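Local coordinates for protein cystathionine beta-lyases/cystathionine gamma-synthases (Corynebacterium glutamicum, PDB 5X5H) that probably joins O-succinyl-L-homoserine to L-cysteine, giving cystathionine and succinate with the help of pyridoxal 5'-phosphate, a step on the way to methionine, at residues Q8-A13 with K252-R257; K267-L272 with V281-L286. One frame throughout, in Å; residues are numbered along the deposited sequence.

Contact 1 (Q8-A13 with K252-R257); sequences QGFSTA and KTLAVR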
loop_
_atom_site.group_PDB
_atom_site.type_symbol
_atom_site.label_atom_id
_atom_site.label_comp_id
_atom_site.label_asym_id
_atom_site.label_seq_id
_atom_site.Cartn_x
_atom_site.Cartn_y
_atom_site.Cartn_z
ATOM N N GLN A 8 11.192 27.099 13.422
ATOM C CA GLN A 8 10.956 26.834 11.950
ATOM C C GLN A 8 9.524 27.072 11.708
ATOM O O GLN A 8 8.704 26.926 12.634
ATOM C CB GLN A 8 11.247 25.423 11.521
ATOM C CG GLN A 8 12.693 24.951 11.732
ATOM C CD GLN A 8 13.729 25.596 10.802
ATOM O OE1 GLN A 8 14.359 26.582 11.193
ATOM N NE2 GLN A 8 14.012 24.977 9.649
ATOM N N GLY A 9 9.196 27.334 10.460
ATOM C CA GLY A 9 7.845 27.620 10.086
ATOM C C GLY A 9 6.949 26.384 9.950
ATOM O O GLY A 9 7.399 25.251 10.009
ATOM N N PHE A 10 5.652 26.646 9.857
ATOM C CA PHE A 10 4.638 25.566 9.809
ATOM C C PHE A 10 4.818 24.660 8.600
ATOM O O PHE A 10 4.745 23.434 8.776
ATOM C CB PHE A 10 3.239 26.203 9.734
ATOM C CG PHE A 10 2.108 25.217 9.837
ATOM C CD1 PHE A 10 1.702 24.452 8.799
ATOM C CD2 PHE A 10 1.529 25.034 11.096
ATOM C CE1 PHE A 10 0.661 23.500 9.008
ATOM C CE2 PHE A 10 0.514 24.095 11.267
ATOM C CZ PHE A 10 0.094 23.335 10.235
ATOM N N SER A 11 5.024 25.233 7.410
ATOM C CA SER A 11 5.259 24.425 6.226
ATOM C C SER A 11 6.524 23.618 6.305
ATOM O O SER A 11 6.525 22.368 6.017
ATOM C CB SER A 11 5.257 25.219 4.979
ATOM O OG SER A 11 3.983 25.768 4.696
ATOM N N THR A 12 7.580 24.181 6.876
ATOM C CA THR A 12 8.801 23.442 7.153
ATOM C C THR A 12 8.597 22.282 8.043
ATOM O O THR A 12 8.993 21.127 7.759
ATOM C CB THR A 12 9.863 24.370 7.667
ATOM O OG1 THR A 12 10.003 25.456 6.770
ATOM C CG2 THR A 12 11.265 23.662 7.808
ATOM N N ALA A 13 7.933 22.529 9.187
ATOM C CA ALA A 13 7.631 21.463 10.137
ATOM C C ALA A 13 6.775 20.350 9.616
ATOM O O ALA A 13 6.905 19.148 9.950
ATOM C CB ALA A 13 6.993 22.007 11.420
ATOM N N LYS A 252 1.983 16.920 4.491
ATOM C CA LYS A 252 3.041 17.738 3.884
ATOM C C LYS A 252 2.534 18.898 3.054
ATOM O O LYS A 252 3.272 19.858 2.779
ATOM C CB LYS A 252 4.003 16.840 3.091
ATOM C CG LYS A 252 4.728 15.821 3.939
ATOM C CD LYS A 252 5.677 14.967 3.091
ATOM C CE LYS A 252 6.335 13.960 4.020
ATOM N NZ LYS A 252 7.363 13.124 3.225
ATOM N N THR A 253 1.273 18.850 2.598
ATOM C CA THR A 253 0.648 19.929 1.812
ATOM C C THR A 253 -0.468 20.673 2.594
ATOM O O THR A 253 -1.187 21.433 1.970
ATOM C CB THR A 253 0.071 19.410 0.483
ATOM O OG1 THR A 253 -0.869 18.337 0.672
ATOM C CG2 THR A 253 1.192 18.964 -0.416
ATOM N N LEU A 254 -0.547 20.501 3.904
ATOM C CA LEU A 254 -1.637 21.144 4.661
ATOM C C LEU A 254 -1.686 22.649 4.483
ATOM O O LEU A 254 -2.765 23.192 4.192
ATOM C CB LEU A 254 -1.600 20.738 6.121
ATOM C CG LEU A 254 -2.682 21.409 7.006
ATOM C CD1 LEU A 254 -4.098 21.064 6.583
ATOM C CD2 LEU A 254 -2.493 21.001 8.456
ATOM N N ALA A 255 -0.552 23.300 4.631
ATOM C CA ALA A 255 -0.596 24.769 4.498
ATOM C C ALA A 255 -1.060 25.187 3.166
ATOM O O ALA A 255 -1.903 26.097 2.996
ATOM C CB ALA A 255 0.744 25.393 4.768
ATOM N N VAL A 256 -0.540 24.635 2.050
ATOM C CA VAL A 256 -0.920 25.050 0.699
ATOM C C VAL A 256 -2.370 24.679 0.383
ATOM O O VAL A 256 -3.066 25.384 -0.314
ATOM C CB VAL A 256 0.058 24.649 -0.442
ATOM C CG1 VAL A 256 1.400 25.386 -0.196
ATOM C CG2 VAL A 256 0.231 23.154 -0.526
ATOM N N ARG A 257 -2.820 23.517 0.894
ATOM C CA ARG A 257 -4.208 23.164 0.745
ATOM C C ARG A 257 -5.081 24.148 1.499
ATOM O O ARG A 257 -6.055 24.643 0.900
ATOM C CB ARG A 257 -4.463 21.731 1.197
ATOM C CG ARG A 257 -3.882 20.677 0.238
ATOM C CD ARG A 257 -4.212 19.240 0.668
ATOM N NE ARG A 257 -3.530 18.782 1.867
ATOM C CZ ARG A 257 -3.990 18.656 3.073
ATOM N NH1 ARG A 257 -5.252 19.012 3.355
ATOM N NH2 ARG A 257 -3.250 18.179 4.046
HETATM O O HOH W 1 4.282 22.062 4.056
#
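Phe-10, Ala-255 and Ser-11 bury the most surface where the first turn of helix 10-16 meets the first turn of helix 254-273. The backbones come closest at Ser-11 and Ala-255, whose CA atoms are 6.1 Å apart. The Phe-10 ring reaches across with its CG anti to the backbone N (chi1 -173°). The outer edge of the ring meets Leu-254, with Phe-10 CZ 3.9 Å from Leu-254 CD2. That methyl lies near the ring plane, so it touches the rim. Ala-255 CB approaches the same ring obliquely, 4.2 Å from Phe-10 CD1. The alanine methyl also meets the hydroxyl of Ser-11, with Ser-11 OG 3.3 Å from Ala-255 CB. This is van der Waals contact between a polar atom and a methyl.

The polar link between the segments is a water. It donates to Ser-11 O at 3.0 Å and to Lys-252 O at 2.7 Å, and so bridges two backbone carbonyls. Within its own segment, Arg-257 NE bonds back to Thr-253 OG1 across the first turn of helix 254-273.

Helix 184-187 also packs here: its Tyr-186 forms an edge-to-face pair with Phe-10 and touches Ala-255, its Pro-185 touches Phe-10 and Leu-254, and Leu-70 of helix 58-70 packs on Phe-10 as well. A second subunit borders the contact, where Asp-374 of that subunit accepts bonds from Gly-9 N and Thr-12 OG1. The two helix starts thus meet beside a subunit interface.

Contact 2 (K267-L272 with V281-L286); sequences KIAEFL and VLYPGL
Ala-269 and Val-281 mark the closest backbone approach, 6.6 Å between CA atoms, where helix 254-273 passes the end of strand 278-282 and the type I turn from Tyr-283 to Leu-286. The contact is apolar. The methyl of Ala-269 is shared by three residues. Its CB lies 3.9 Å from Tyr-283 CG, 4.2 Å from Val-281 CG1 and 4.4 Å from Leu-286 CD2. The methyl meets the tyrosine ring obliquely, at the root of the ring beside CB.

Val-281 divides its two methyls between two helix residues about one turn apart. CG1, anti to the backbone N (chi1 -177°), goes to Ala-269. Val-281 CG2 goes to Leu-272, 3.7 Å from Leu-272 CB. The Tyr-283 ring continues along the helix to Ala-265 and Glu-266, and its OH is hydrogen-bonded to Gly-303 O.

Ile-306 of strand 305-310 touches both Val-281 and Tyr-283, and Val-308 touches Leu-272. The helix therefore packs against one side of the antiparallel strand pair 278-282 and 305-310. This is helix-on-sheet packing in the C-terminal domain of a fold-type I PLP enzyme, at an outermost strand of its five-stranded sheet, away from the cofactor and metal sites.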
loop_
_atom_site.group_PDB
_atom_site.type_symbol
_atom_site.label_atom_id
_atom_site.label_comp_id
_atom_site.label_asym_id
_atom_site.label_seq_id
_atom_site.Cartn_x
_atom_site.Cartn_y
_atom_site.Cartn_z
ATOM N N LYS A 267 -14.872 33.269 -0.894
ATOM C CA LYS A 267 -15.556 33.725 -2.086
ATOM C C LYS A 267 -16.891 33.079 -2.211
ATOM O O LYS A 267 -17.905 33.696 -2.593
ATOM C CB LYS A 267 -14.730 33.539 -3.358
ATOM C CG LYS A 267 -13.494 34.376 -3.338
ATOM C CD LYS A 267 -12.570 34.066 -4.481
ATOM C CE LYS A 267 -11.227 34.677 -4.326
ATOM N NZ LYS A 267 -10.362 34.073 -5.369
ATOM N N ILE A 268 -17.034 31.789 -1.950
ATOM C CA ILE A 268 -18.339 31.126 -2.000
ATOM C C ILE A 268 -19.267 31.683 -0.896
ATOM O O ILE A 268 -20.500 31.886 -1.161
ATOM C CB ILE A 268 -18.210 29.603 -1.862
ATOM C CG1 ILE A 268 -17.370 29.049 -3.025
ATOM C CG2 ILE A 268 -19.606 28.927 -1.701
ATOM C CD1 ILE A 268 -18.094 29.115 -4.327
ATOM N N ALA A 269 -18.785 31.932 0.309
ATOM C CA ALA A 269 -19.620 32.480 1.375
ATOM C C ALA A 269 -20.147 33.871 0.907
ATOM O O ALA A 269 -21.316 34.178 1.157
ATOM C CB ALA A 269 -18.839 32.621 2.628
ATOM N N GLU A 270 -19.291 34.691 0.343
ATOM C CA GLU A 270 -19.710 36.055 -0.108
ATOM C C GLU A 270 -20.737 35.825 -1.160
ATOM O O GLU A 270 -21.828 36.520 -1.152
ATOM C CB GLU A 270 -18.468 36.786 -0.670
ATOM C CG GLU A 270 -18.703 38.105 -1.377
ATOM C CD GLU A 270 -17.356 38.676 -1.865
ATOM O OE1 GLU A 270 -16.837 38.183 -2.907
ATOM O OE2 GLU A 270 -16.782 39.533 -1.134
ATOM N N PHE A 271 -20.593 34.939 -2.130
ATOM C CA PHE A 271 -21.592 34.766 -3.190
ATOM C C PHE A 271 -22.920 34.293 -2.563
ATOM O O PHE A 271 -24.009 34.814 -2.896
ATOM C CB PHE A 271 -21.133 33.713 -4.212
ATOM C CG PHE A 271 -22.144 33.395 -5.195
ATOM C CD1 PHE A 271 -22.486 34.354 -6.133
ATOM C CD2 PHE A 271 -22.716 32.217 -5.284
ATOM C CE1 PHE A 271 -23.487 34.077 -7.080
ATOM C CE2 PHE A 271 -23.736 31.908 -6.202
ATOM C CZ PHE A 271 -24.109 32.868 -7.125
ATOM N N LEU A 272 -22.943 33.359 -1.642
ATOM C CA LEU A 272 -24.151 32.852 -1.023
ATOM C C LEU A 272 -24.847 33.951 -0.295
ATOM O O LEU A 272 -26.106 33.964 -0.304
ATOM C CB LEU A 272 -23.900 31.620 -0.096
ATOM C CG LEU A 272 -23.471 30.369 -0.794
ATOM C CD1 LEU A 272 -22.748 29.474 0.239
ATOM C CD2 LEU A 272 -24.645 29.662 -1.486
ATOM N N VAL A 281 -26.031 32.489 5.886
ATOM C CA VAL A 281 -24.684 31.874 5.619
ATOM C C VAL A 281 -23.947 31.857 6.920
ATOM O O VAL A 281 -23.776 32.837 7.577
ATOM C CB VAL A 281 -23.912 32.624 4.590
ATOM C CG1 VAL A 281 -22.575 31.904 4.311
ATOM C CG2 VAL A 281 -24.673 32.736 3.328
ATOM N N LEU A 282 -23.509 30.633 7.311
ATOM C CA LEU A 282 -22.730 30.388 8.441
ATOM C C LEU A 282 -21.273 30.212 7.978
ATOM O O LEU A 282 -20.946 29.211 7.349
ATOM C CB LEU A 282 -23.217 29.110 9.193
ATOM C CG LEU A 282 -24.646 29.255 9.742
ATOM C CD1 LEU A 282 -25.209 27.918 10.115
ATOM C CD2 LEU A 282 -24.701 30.218 10.837
ATOM N N TYR A 283 -20.480 31.193 8.283
ATOM C CA TYR A 283 -19.036 31.177 7.925
ATOM C C TYR A 283 -18.342 32.069 8.912
ATOM O O TYR A 283 -18.695 33.279 9.014
ATOM C CB TYR A 283 -18.796 31.643 6.493
ATOM C CG TYR A 283 -17.293 31.526 6.067
ATOM C CD1 TYR A 283 -16.687 30.258 6.001
ATOM C CD2 TYR A 283 -16.478 32.626 5.856
ATOM C CE1 TYR A 283 -15.385 30.147 5.725
ATOM C CE2 TYR A 283 -15.138 32.462 5.560
ATOM C CZ TYR A 283 -14.610 31.220 5.520
ATOM O OH TYR A 283 -13.259 31.061 5.307
ATOM N N PRO A 284 -17.315 31.653 9.663
ATOM C CA PRO A 284 -16.726 32.451 10.693
ATOM C C PRO A 284 -16.150 33.800 10.266
ATOM O O PRO A 284 -15.985 34.729 11.116
ATOM C CB PRO A 284 -15.690 31.503 11.398
ATOM C CG PRO A 284 -16.190 30.183 11.048
ATOM C CD PRO A 284 -16.739 30.273 9.690
ATOM N N GLY A 285 -15.765 33.948 9.017
ATOM C CA GLY A 285 -15.209 35.191 8.533
ATOM C C GLY A 285 -16.222 36.260 8.213
ATOM O O GLY A 285 -15.752 37.392 8.038
ATOM N N LEU A 286 -17.484 35.983 8.268
ATOM C CA LEU A 286 -18.519 37.033 8.033
ATOM C C LEU A 286 -18.659 37.857 9.309
ATOM O O LEU A 286 -18.737 37.342 10.436
ATOM C CB LEU A 286 -19.797 36.438 7.551
ATOM C CG LEU A 286 -19.667 35.551 6.333
ATOM C CD1 LEU A 286 -20.986 34.979 5.947
ATOM C CD2 LEU A 286 -19.030 36.245 5.143
#

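Helix 254-273 carries both contacts. Contact 1 uses its start and contact 2 its last part, with centres 25 Å apart and nearest atoms about 11 Å apart. The contacts do not touch. Contact 1 joins the helix to the N-terminal segment beside the second subunit; contact 2 joins it to the small sheet, and no other chain of the assembly touches the two segments of contact 2. Near contact 1, the side chain of Leu-254 is about 9 Å from that of Lys-204, the predicted PLP attachment site, not linked to PLP in this structure, and about 14 Å from bound PLP. The Phe-10 side chain is about 9 Å from a magnesium ion. Neither contact contributes a residue to the PLP pocket.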